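Local coordinates for L-threonine 3-dehydrogenase (Clostridioides difficile, PDB 7OL1), which probably catalyses the NAD-dependent oxidation of the L-threonine side-chain hydroxyl to give 2-amino-3-oxobutanoate, at residues N50-S55 against K86-D91; N79-I84 against L123-E128; T198-G203 against A208-Y213; A273-K278 against K323-M328. All coordinates share one frame; numbering follows the deposited sequence.

The four contacts fall into two groups. Interactions 1 and 2 have centres about 11 Å apart, share helix 78-87, and interlock along the chain because their segments alternate; they meet where I52 CG2 lies 4.2 Å from I84 CG2. Both belong to the nucleotide-binding-type Rossmann half of the fold. Interactions 3 and 4 follow in series, with centres about 14 Å apart, and join helices 207-217, 269-277 and 321-334. The probable hydrogen bond between Y212 OH and T325 OG1, at 2.9 Å, links them directly. Interactions 2 and 4 lie on opposite sides of the chain's centre, about 44 Å apart: one pair packs a helical layer on the Rossmann sheet, the other the C-terminal helices.

Interaction 1: N50-S55 against K86-D91; sequences NVIASS and KKYDVD
I52 on strand 51-55 and Y88, in the turn that follows helix 78-87, have the nearest CA atoms of the two segments, with 8.0 Å between I52 CA and Y88 CA. At that spacing the chains cannot bond to each other, and side chains bridge the gap. D89 N donates to K86 O at 3.2 Å within this turn. D89 itself has positive phi (43°), consistent with the chain reversing there before it continues toward strand 92-95.

The contact is centred on the Y88 ring. I52 CG1 stands over the middle of one face, 3.5 Å from the ring centroid and 14° off the normal, which is CH-pi geometry. The terminal methyl lies against the root of the ring: I52 CD1 is 3.4 Å from Y88 CB, and it also meets V90 CG1 at 4.0 Å. With CG1 anti to the carbonyl carbon (chi1 -61°), the long branch of I52 is thrown onto the tyrosine. Across the ring, K87 CG covers the opposite face near the rim.

In the Rossmann sheet the neighbours V51 and A53 turn to helix 33-46, whereas I52 turns to the layer that contains helix 78-87, where L26 and I69 also pack on it. The tyrosine hydroxyl is hydrogen-bonded to E71, and K87 forms a salt bridge with the same carboxylate. Between the segments the chemistry is wholly apolar, and the ring, bracketed on both faces and tied at its hydroxyl, is probably restricted in its rotation.

Interaction 2: N79-I84 against L123-E128; sequences NRFFEI and LEIAKE
I125 reaches from helix 108-129 into the angle between two consecutive phenylalanines of helix 78-87. Its CG1 sits anti to the carbonyl carbon and the chain then continues extended, which carries CD1 straight to the facing helix. There the methyl lies over one face of the F81 ring, 3.6 Å from the centroid and 30° from the normal, a CH-pi contact displaced toward the CG-CD1 side. The same methyl is 3.5 Å from F82 N, so it also packs on the helix backbone. I125 CG1 packs 4.2 Å from F82 CB and lies at the edge of the F82 ring, near its plane.

Both helices flank the parallel Rossmann sheet, and the axes of the two segments run in broadly the same direction, 10.2 Å apart at closest approach and crossing at -41°. F82 CA and I125 CA, the nearest CA pair, are 6.2 Å apart. F81 continues inward to L26 and T28 of strand 25-28. On another side of helix 108-129, E124 is hydrogen-bonded to Y177 and packs on L109 of the second subunit, so this helix lies at the dimer interface.

F82 has CG anti to its own nitrogen, and its ring swings out along the solvent side of I125. E128 closes that side with an extended side chain that runs at about a right angle to that of F82, its carboxylate plane 30° from the ring plane; E128 OE2 is 3.9 Å from F82 CZ. Facing away from I125, R80 grips E83 side-on, NE and NH2 both donating to E83 OE1, the NH2 bond measuring 2.8 Å.

Interaction 3: T198-G203 against A208-Y213; sequences TPPGGG and AVDIYY
P200 points the CD corner of its pyrrolidine ring at one face of the Y213 ring, the two rings standing nearly perpendicular. P200 CD is 3.9 Å from the aromatic centroid and 16° off the normal, a CH-pi contact shifted toward the rim, and Y213 CZ is the ring carbon it approaches at 3.8 Å. Y213 gets there with CG anti to the carbonyl carbon (chi1 -79°), which sends the ring out from the helix, roughly perpendicular to its axis, to the loop.

The rest of the proline is fitted to the preceding turn of the same helix. P200 CG rests on the backbone, 3.6 Å from D210 CA, while P200 CB and CG lie alongside the D210 side chain, whose OD1 is 3.7 Å from P200 CG. V209 supplies the other apolar neighbour, its CG1 branch reaching P200 CD at 3.8 Å. A single ring thus touches three residues of one helix, and the nearest CA pair, P200 CA and D210 CA at 5.4 Å, falls at the same place.

This is a local loop-to-helix contact: segment 198-203 belongs to the connection that follows strand 184-194 and turns into helix 207-217, with only four residues separating the segments. The glycine run after P200 is held from within that connection, G201 N being hydrogen-bonded to the D206 carboxylate, and G203 O is hydrogen-bonded to Y224.

The helix is backed on its inner surface by other parts of the fold. V209 and A208 touch I194 of strand 184-194, and Y212 packs between helices 269-277 and 321-334.

Interaction 4: A273-K278 against K323-M328; sequences ADSIKK and KMTKDM
T325 of helix 321-334 meets S275 and I276, consecutive residues of helix 269-277. Its methyl does the apolar work: T325 CG2 lies 3.7 Å from I276 CA and 3.9 Å from I276 CG1, and it also rests 3.6 Å from S275 O, so it packs on backbone as much as on side chain. I276 and T325 cross at about a right angle. Next to this, S275 OG and T325 OG1 stand 3.4 Å apart.

The threonine torsion sorts the two branches. With chi1 at -56°, CG2 is anti to the backbone nitrogen and OG1 anti to the carbonyl carbon, and OG1 is hydrogen-bonded to L321 O, one turn earlier in its own helix, with Y212 as a second partner. The nearest CA pair, I276 CA and T325 CA, is 6.2 Å apart, a close helix-to-helix approach that small side chains such as serine and threonine permit.

The contact joins two helices of the C-terminal part of this extended short-chain dehydrogenase fold. Helix 207-217 packs against both, and its I211 and Y212 touch I276. Further out, S275 OG has a weak hydrogen bond to D322, and F283 adds packing on I276.

Interaction 1: N50-S55 against K86-D91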
# COMPACT_ATOMS: atom_id res chain seq x y z
N ASN A 50 -14.47 -28.35 14.04
CA ASN A 50 -13.19 -27.60 14.15
C ASN A 50 -13.08 -26.46 13.13
O ASN A 50 -12.06 -25.73 13.15
CB ASN A 50 -12.02 -28.55 13.96
CG ASN A 50 -11.95 -29.55 15.08
OD1 ASN A 50 -12.06 -29.19 16.24
ND2 ASN A 50 -11.75 -30.80 14.73
N VAL A 51 -14.09 -26.32 12.27
CA VAL A 51 -14.18 -25.26 11.24
C VAL A 51 -15.40 -24.40 11.55
O VAL A 51 -16.59 -24.91 11.39
CB VAL A 51 -14.25 -25.88 9.83
CG1 VAL A 51 -14.46 -24.83 8.75
CG2 VAL A 51 -13.01 -26.68 9.56
N ILE A 52 -15.09 -23.17 11.94
CA ILE A 52 -16.05 -22.05 12.18
C ILE A 52 -16.11 -21.18 10.93
O ILE A 52 -15.20 -20.34 10.73
CB ILE A 52 -15.59 -21.22 13.39
CG1 ILE A 52 -15.55 -22.07 14.65
CG2 ILE A 52 -16.47 -20.01 13.55
CD1 ILE A 52 -14.19 -22.56 14.96
N ALA A 53 -17.15 -21.35 10.13
CA ALA A 53 -17.49 -20.44 9.02
C ALA A 53 -18.16 -19.19 9.58
O ALA A 53 -18.98 -19.37 10.45
CB ALA A 53 -18.40 -21.12 8.04
N SER A 54 -17.81 -18.01 9.07
CA SER A 54 -18.32 -16.69 9.51
C SER A 54 -18.62 -15.81 8.29
O SER A 54 -17.93 -15.97 7.31
CB SER A 54 -17.32 -16.06 10.46
OG SER A 54 -16.36 -15.24 9.80
N SER A 55 -19.60 -14.90 8.37
CA SER A 55 -19.99 -13.95 7.30
C SER A 55 -20.76 -12.78 7.91
O SER A 55 -21.23 -12.94 9.01
CB SER A 55 -20.81 -14.64 6.23
OG SER A 55 -21.10 -13.76 5.14
N LYS A 86 -11.69 -16.32 20.29
CA LYS A 86 -11.51 -16.90 21.65
C LYS A 86 -12.52 -18.03 21.93
O LYS A 86 -12.12 -19.03 22.60
CB LYS A 86 -11.66 -15.83 22.73
CG LYS A 86 -10.65 -14.69 22.63
CD LYS A 86 -9.25 -15.16 22.91
CE LYS A 86 -8.86 -15.05 24.36
NZ LYS A 86 -8.11 -16.26 24.75
N LYS A 87 -13.74 -17.90 21.41
CA LYS A 87 -14.87 -18.80 21.74
C LYS A 87 -14.57 -20.23 21.31
O LYS A 87 -15.12 -21.18 21.92
CB LYS A 87 -16.16 -18.31 21.08
CG LYS A 87 -17.32 -19.29 21.03
CD LYS A 87 -18.57 -18.50 20.63
CE LYS A 87 -19.88 -19.28 20.54
NZ LYS A 87 -20.97 -18.39 20.08
N TYR A 88 -13.75 -20.40 20.27
CA TYR A 88 -13.43 -21.74 19.70
C TYR A 88 -11.92 -22.02 19.81
O TYR A 88 -11.49 -23.02 19.24
CB TYR A 88 -13.94 -21.84 18.27
CG TYR A 88 -15.43 -21.63 18.09
CD1 TYR A 88 -16.33 -22.68 18.20
CD2 TYR A 88 -15.93 -20.39 17.75
CE1 TYR A 88 -17.69 -22.50 17.99
CE2 TYR A 88 -17.29 -20.19 17.54
CZ TYR A 88 -18.18 -21.24 17.67
OH TYR A 88 -19.50 -21.04 17.44
N ASP A 89 -11.15 -21.19 20.51
CA ASP A 89 -9.68 -21.31 20.65
C ASP A 89 -9.01 -21.64 19.31
O ASP A 89 -8.39 -22.70 19.23
CB ASP A 89 -9.30 -22.44 21.60
CG ASP A 89 -10.05 -22.41 22.91
OD1 ASP A 89 -9.97 -21.38 23.64
OD2 ASP A 89 -10.70 -23.44 23.17
N VAL A 90 -9.13 -20.78 18.30
CA VAL A 90 -8.64 -21.09 16.92
C VAL A 90 -7.12 -20.90 16.89
O VAL A 90 -6.60 -20.16 17.71
CB VAL A 90 -9.36 -20.23 15.87
CG1 VAL A 90 -10.82 -20.63 15.75
CG2 VAL A 90 -9.22 -18.75 16.17
N ASP A 91 -6.44 -21.64 16.02
CA ASP A 91 -4.96 -21.54 15.82
C ASP A 91 -4.71 -20.96 14.42
O ASP A 91 -3.62 -20.45 14.20
CB ASP A 91 -4.28 -22.90 16.03
CG ASP A 91 -4.88 -24.04 15.23
OD1 ASP A 91 -4.47 -24.18 14.05
OD2 ASP A 91 -5.77 -24.79 15.77

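Interaction 2: N79-I84 against L123-E128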
# COMPACT_ATOMS: atom_id res chain seq x y z
N ASN A 79 -13.71 -6.10 18.45
CA ASN A 79 -14.25 -6.75 19.66
C ASN A 79 -14.93 -8.08 19.29
O ASN A 79 -14.54 -9.13 19.87
CB ASN A 79 -15.24 -5.85 20.39
CG ASN A 79 -15.60 -6.48 21.71
OD1 ASN A 79 -16.65 -7.11 21.84
ND2 ASN A 79 -14.65 -6.44 22.62
N ARG A 80 -15.90 -8.05 18.37
CA ARG A 80 -16.72 -9.27 18.11
C ARG A 80 -15.82 -10.30 17.40
O ARG A 80 -15.91 -11.50 17.73
CB ARG A 80 -18.01 -8.95 17.36
CG ARG A 80 -18.66 -10.17 16.73
CD ARG A 80 -19.93 -10.76 17.32
NE ARG A 80 -19.66 -11.31 18.62
CZ ARG A 80 -20.15 -12.45 19.14
NH1 ARG A 80 -20.95 -13.27 18.47
NH2 ARG A 80 -19.79 -12.76 20.37
N PHE A 81 -14.96 -9.84 16.49
CA PHE A 81 -13.99 -10.69 15.75
C PHE A 81 -13.19 -11.46 16.79
O PHE A 81 -13.10 -12.71 16.71
CB PHE A 81 -13.10 -9.81 14.87
CG PHE A 81 -12.32 -10.47 13.76
CD1 PHE A 81 -11.94 -11.80 13.80
CD2 PHE A 81 -11.90 -9.70 12.68
CE1 PHE A 81 -11.22 -12.36 12.77
CE2 PHE A 81 -11.16 -10.26 11.66
CZ PHE A 81 -10.83 -11.59 11.70
N PHE A 82 -12.66 -10.73 17.78
CA PHE A 82 -11.84 -11.32 18.88
C PHE A 82 -12.69 -12.32 19.68
O PHE A 82 -12.18 -13.38 20.06
CB PHE A 82 -11.32 -10.22 19.78
CG PHE A 82 -10.51 -10.67 20.97
CD1 PHE A 82 -9.26 -11.23 20.81
CD2 PHE A 82 -10.97 -10.46 22.26
CE1 PHE A 82 -8.49 -11.60 21.91
CE2 PHE A 82 -10.20 -10.82 23.36
CZ PHE A 82 -8.97 -11.41 23.18
N GLU A 83 -13.95 -11.97 19.95
CA GLU A 83 -14.85 -12.84 20.73
C GLU A 83 -14.89 -14.20 20.05
O GLU A 83 -14.79 -15.24 20.76
CB GLU A 83 -16.23 -12.19 20.91
CG GLU A 83 -16.22 -11.06 21.92
CD GLU A 83 -17.54 -10.44 22.33
OE1 GLU A 83 -18.55 -10.55 21.58
OE2 GLU A 83 -17.55 -9.84 23.42
N ILE A 84 -15.06 -14.22 18.72
CA ILE A 84 -15.28 -15.49 17.97
C ILE A 84 -13.96 -16.25 17.85
O ILE A 84 -13.99 -17.47 17.97
CB ILE A 84 -15.98 -15.24 16.64
CG1 ILE A 84 -17.43 -14.87 16.93
CG2 ILE A 84 -15.89 -16.44 15.72
CD1 ILE A 84 -17.95 -13.80 16.02
N LEU A 123 -5.24 -8.89 12.06
CA LEU A 123 -3.78 -9.01 12.27
C LEU A 123 -3.53 -8.80 13.76
O LEU A 123 -2.73 -9.55 14.34
CB LEU A 123 -3.02 -8.02 11.39
CG LEU A 123 -2.91 -8.41 9.91
CD1 LEU A 123 -2.42 -7.26 9.07
CD2 LEU A 123 -1.98 -9.61 9.74
N GLU A 124 -4.24 -7.84 14.35
CA GLU A 124 -4.07 -7.47 15.78
C GLU A 124 -4.53 -8.67 16.62
O GLU A 124 -3.87 -8.97 17.65
CB GLU A 124 -4.77 -6.14 16.08
CG GLU A 124 -3.93 -4.91 15.76
CD GLU A 124 -2.79 -4.66 16.73
OE1 GLU A 124 -1.65 -4.31 16.27
OE2 GLU A 124 -3.04 -4.81 17.95
N ILE A 125 -5.58 -9.37 16.17
CA ILE A 125 -6.06 -10.60 16.86
C ILE A 125 -4.96 -11.66 16.77
O ILE A 125 -4.58 -12.20 17.82
CB ILE A 125 -7.38 -11.07 16.25
CG1 ILE A 125 -8.53 -10.16 16.66
CG2 ILE A 125 -7.65 -12.50 16.67
CD1 ILE A 125 -9.78 -10.31 15.83
N ALA A 126 -4.43 -11.92 15.58
CA ALA A 126 -3.40 -12.95 15.33
C ALA A 126 -2.14 -12.62 16.13
O ALA A 126 -1.55 -13.53 16.73
CB ALA A 126 -3.12 -13.03 13.87
N LYS A 127 -1.76 -11.35 16.18
CA LYS A 127 -0.64 -10.87 17.03
C LYS A 127 -0.88 -11.31 18.48
O LYS A 127 0.09 -11.72 19.12
CB LYS A 127 -0.49 -9.35 16.95
CG LYS A 127 0.71 -8.76 17.68
CD LYS A 127 0.73 -7.24 17.77
CE LYS A 127 1.67 -6.74 18.85
NZ LYS A 127 1.89 -5.27 18.79
N GLU A 128 -2.12 -11.21 18.97
CA GLU A 128 -2.44 -11.38 20.41
C GLU A 128 -2.54 -12.88 20.73
O GLU A 128 -2.14 -13.24 21.82
CB GLU A 128 -3.73 -10.66 20.81
CG GLU A 128 -3.86 -10.43 22.31
CD GLU A 128 -5.04 -9.58 22.76
OE1 GLU A 128 -5.48 -8.67 21.99
OE2 GLU A 128 -5.52 -9.82 23.88

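Interaction 3: T198-G203 against A208-Y213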
# COMPACT_ATOMS: atom_id res chain seq x y z
N THR A 198 -20.33 -22.22 -7.77
CA THR A 198 -20.71 -20.78 -7.67
C THR A 198 -21.07 -20.32 -9.07
O THR A 198 -20.39 -20.65 -10.04
CB THR A 198 -19.63 -19.95 -6.95
OG1 THR A 198 -19.20 -20.54 -5.71
CG2 THR A 198 -20.11 -18.53 -6.74
N PRO A 199 -22.25 -19.69 -9.25
CA PRO A 199 -22.72 -19.31 -10.58
C PRO A 199 -22.03 -18.06 -11.12
O PRO A 199 -21.72 -17.17 -10.33
CB PRO A 199 -24.23 -19.06 -10.40
CG PRO A 199 -24.38 -18.69 -8.93
CD PRO A 199 -23.26 -19.42 -8.21
N PRO A 200 -21.81 -17.99 -12.46
CA PRO A 200 -21.28 -16.80 -13.13
C PRO A 200 -21.88 -15.49 -12.63
O PRO A 200 -23.07 -15.36 -12.75
CB PRO A 200 -21.76 -16.99 -14.58
CG PRO A 200 -21.79 -18.50 -14.78
CD PRO A 200 -22.07 -19.08 -13.41
N GLY A 201 -21.05 -14.58 -12.10
CA GLY A 201 -21.48 -13.33 -11.44
C GLY A 201 -21.09 -12.09 -12.23
O GLY A 201 -20.86 -11.04 -11.59
N GLY A 202 -21.04 -12.20 -13.57
CA GLY A 202 -20.60 -11.13 -14.49
C GLY A 202 -19.46 -10.28 -13.94
O GLY A 202 -19.45 -9.07 -14.22
N GLY A 203 -18.52 -10.89 -13.18
CA GLY A 203 -17.24 -10.27 -12.76
C GLY A 203 -16.23 -10.29 -13.91
O GLY A 203 -16.56 -10.82 -15.00
N ALA A 208 -14.88 -17.21 -18.26
CA ALA A 208 -14.41 -18.60 -18.38
C ALA A 208 -15.31 -19.56 -17.60
O ALA A 208 -15.12 -20.76 -17.77
CB ALA A 208 -12.97 -18.75 -17.95
N VAL A 209 -16.24 -19.07 -16.77
CA VAL A 209 -17.25 -19.93 -16.09
C VAL A 209 -18.51 -19.99 -16.97
O VAL A 209 -18.83 -21.11 -17.42
CB VAL A 209 -17.58 -19.45 -14.67
CG1 VAL A 209 -18.55 -20.40 -13.98
CG2 VAL A 209 -16.32 -19.30 -13.83
N ASP A 210 -19.13 -18.84 -17.25
CA ASP A 210 -20.37 -18.71 -18.07
C ASP A 210 -20.24 -19.46 -19.41
O ASP A 210 -21.26 -19.98 -19.88
CB ASP A 210 -20.75 -17.24 -18.30
CG ASP A 210 -22.24 -16.95 -18.46
OD1 ASP A 210 -23.06 -17.88 -18.23
OD2 ASP A 210 -22.58 -15.79 -18.79
N ILE A 211 -19.05 -19.53 -20.00
CA ILE A 211 -18.82 -20.23 -21.30
C ILE A 211 -19.31 -21.68 -21.19
O ILE A 211 -19.89 -22.17 -22.17
CB ILE A 211 -17.34 -20.17 -21.74
CG1 ILE A 211 -17.18 -20.54 -23.22
CG2 ILE A 211 -16.46 -21.04 -20.85
CD1 ILE A 211 -15.79 -20.35 -23.76
N TYR A 212 -19.06 -22.35 -20.07
CA TYR A 212 -19.42 -23.78 -19.87
C TYR A 212 -20.94 -23.92 -19.71
O TYR A 212 -21.50 -24.93 -20.18
CB TYR A 212 -18.68 -24.38 -18.67
CG TYR A 212 -17.20 -24.54 -18.84
CD1 TYR A 212 -16.67 -25.55 -19.62
CD2 TYR A 212 -16.31 -23.70 -18.20
CE1 TYR A 212 -15.31 -25.72 -19.78
CE2 TYR A 212 -14.94 -23.85 -18.35
CZ TYR A 212 -14.43 -24.86 -19.14
OH TYR A 212 -13.08 -25.02 -19.28
N TYR A 213 -21.58 -22.93 -19.07
CA TYR A 213 -23.05 -22.86 -18.89
C TYR A 213 -23.66 -22.72 -20.29
O TYR A 213 -24.38 -23.65 -20.71
CB TYR A 213 -23.45 -21.75 -17.89
CG TYR A 213 -23.29 -22.10 -16.42
CD1 TYR A 213 -22.05 -22.40 -15.90
CD2 TYR A 213 -24.37 -22.11 -15.54
CE1 TYR A 213 -21.87 -22.71 -14.56
CE2 TYR A 213 -24.21 -22.43 -14.19
CZ TYR A 213 -22.95 -22.72 -13.70
OH TYR A 213 -22.70 -23.02 -12.39

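Interaction 4: A273-K278 against K323-M328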
# COMPACT_ATOMS: atom_id res chain seq x y z
N ALA A 273 -12.72 -22.39 -25.97
CA ALA A 273 -13.59 -22.82 -27.09
C ALA A 273 -13.04 -24.13 -27.67
O ALA A 273 -13.76 -25.14 -27.61
CB ALA A 273 -13.66 -21.73 -28.12
N ASP A 274 -11.79 -24.11 -28.17
CA ASP A 274 -11.10 -25.26 -28.84
C ASP A 274 -11.03 -26.47 -27.89
O ASP A 274 -11.07 -27.61 -28.41
CB ASP A 274 -9.69 -24.89 -29.31
CG ASP A 274 -9.63 -23.88 -30.45
OD1 ASP A 274 -10.69 -23.35 -30.85
OD2 ASP A 274 -8.51 -23.61 -30.93
N SER A 275 -10.89 -26.24 -26.58
CA SER A 275 -10.93 -27.29 -25.54
C SER A 275 -12.38 -27.75 -25.36
O SER A 275 -12.60 -28.96 -25.21
CB SER A 275 -10.32 -26.84 -24.23
OG SER A 275 -9.72 -27.94 -23.55
N ILE A 276 -13.32 -26.80 -25.37
CA ILE A 276 -14.78 -27.11 -25.26
C ILE A 276 -15.18 -27.95 -26.47
O ILE A 276 -15.64 -29.10 -26.25
CB ILE A 276 -15.62 -25.82 -25.11
CG1 ILE A 276 -15.33 -25.12 -23.78
CG2 ILE A 276 -17.11 -26.10 -25.28
CD1 ILE A 276 -16.40 -24.17 -23.29
N LYS A 277 -14.95 -27.45 -27.69
CA LYS A 277 -15.42 -28.08 -28.95
C LYS A 277 -14.80 -29.49 -29.09
O LYS A 277 -15.51 -30.37 -29.60
CB LYS A 277 -15.22 -27.13 -30.15
CG LYS A 277 -13.93 -27.32 -30.95
CD LYS A 277 -13.64 -26.22 -31.98
CE LYS A 277 -12.49 -26.59 -32.89
NZ LYS A 277 -12.04 -25.46 -33.72
N LYS A 278 -13.58 -29.74 -28.58
CA LYS A 278 -12.96 -31.11 -28.53
C LYS A 278 -13.88 -32.12 -27.82
O LYS A 278 -13.51 -33.32 -27.81
CB LYS A 278 -11.61 -31.08 -27.82
CG LYS A 278 -10.96 -32.44 -27.57
CD LYS A 278 -9.50 -32.37 -27.14
CE LYS A 278 -8.76 -31.15 -27.67
NZ LYS A 278 -7.29 -31.27 -27.52
N LYS A 323 -8.17 -30.88 -18.78
CA LYS A 323 -8.67 -31.61 -17.59
C LYS A 323 -9.84 -30.83 -16.99
O LYS A 323 -10.91 -31.44 -16.75
CB LYS A 323 -7.57 -31.84 -16.54
CG LYS A 323 -7.40 -33.29 -16.12
CD LYS A 323 -7.31 -33.53 -14.62
CE LYS A 323 -7.58 -34.97 -14.23
NZ LYS A 323 -7.40 -35.17 -12.77
N MET A 324 -9.67 -29.52 -16.84
CA MET A 324 -10.73 -28.62 -16.35
C MET A 324 -11.97 -28.75 -17.24
O MET A 324 -13.04 -29.11 -16.70
CB MET A 324 -10.27 -27.16 -16.35
CG MET A 324 -11.29 -26.21 -15.78
SD MET A 324 -10.56 -24.61 -15.40
CE MET A 324 -10.66 -23.80 -16.99
N THR A 325 -11.84 -28.49 -18.54
CA THR A 325 -12.99 -28.47 -19.49
C THR A 325 -13.80 -29.77 -19.37
O THR A 325 -15.04 -29.70 -19.36
CB THR A 325 -12.53 -28.22 -20.93
OG1 THR A 325 -11.79 -27.00 -20.97
CG2 THR A 325 -13.69 -28.13 -21.90
N LYS A 326 -13.15 -30.94 -19.29
CA LYS A 326 -13.86 -32.23 -19.17
C LYS A 326 -14.69 -32.19 -17.88
O LYS A 326 -15.94 -32.29 -17.96
CB LYS A 326 -12.90 -33.43 -19.21
CG LYS A 326 -13.51 -34.73 -19.74
CD LYS A 326 -12.68 -35.99 -19.48
CE LYS A 326 -11.36 -35.99 -20.22
NZ LYS A 326 -10.25 -36.35 -19.32
N ASP A 327 -14.02 -31.98 -16.74
CA ASP A 327 -14.62 -31.99 -15.38
C ASP A 327 -15.74 -30.95 -15.24
O ASP A 327 -16.68 -31.22 -14.49
CB ASP A 327 -13.59 -31.72 -14.28
CG ASP A 327 -14.03 -32.26 -12.93
OD1 ASP A 327 -14.07 -33.50 -12.80
OD2 ASP A 327 -14.33 -31.43 -12.03
N MET A 328 -15.64 -29.80 -15.92
CA MET A 328 -16.67 -28.74 -15.78
C MET A 328 -17.97 -29.21 -16.43
O MET A 328 -19.06 -28.97 -15.86
CB MET A 328 -16.23 -27.40 -16.38
CG MET A 328 -15.36 -26.61 -15.43
SD MET A 328 -16.29 -26.04 -13.96
CE MET A 328 -17.19 -24.66 -14.68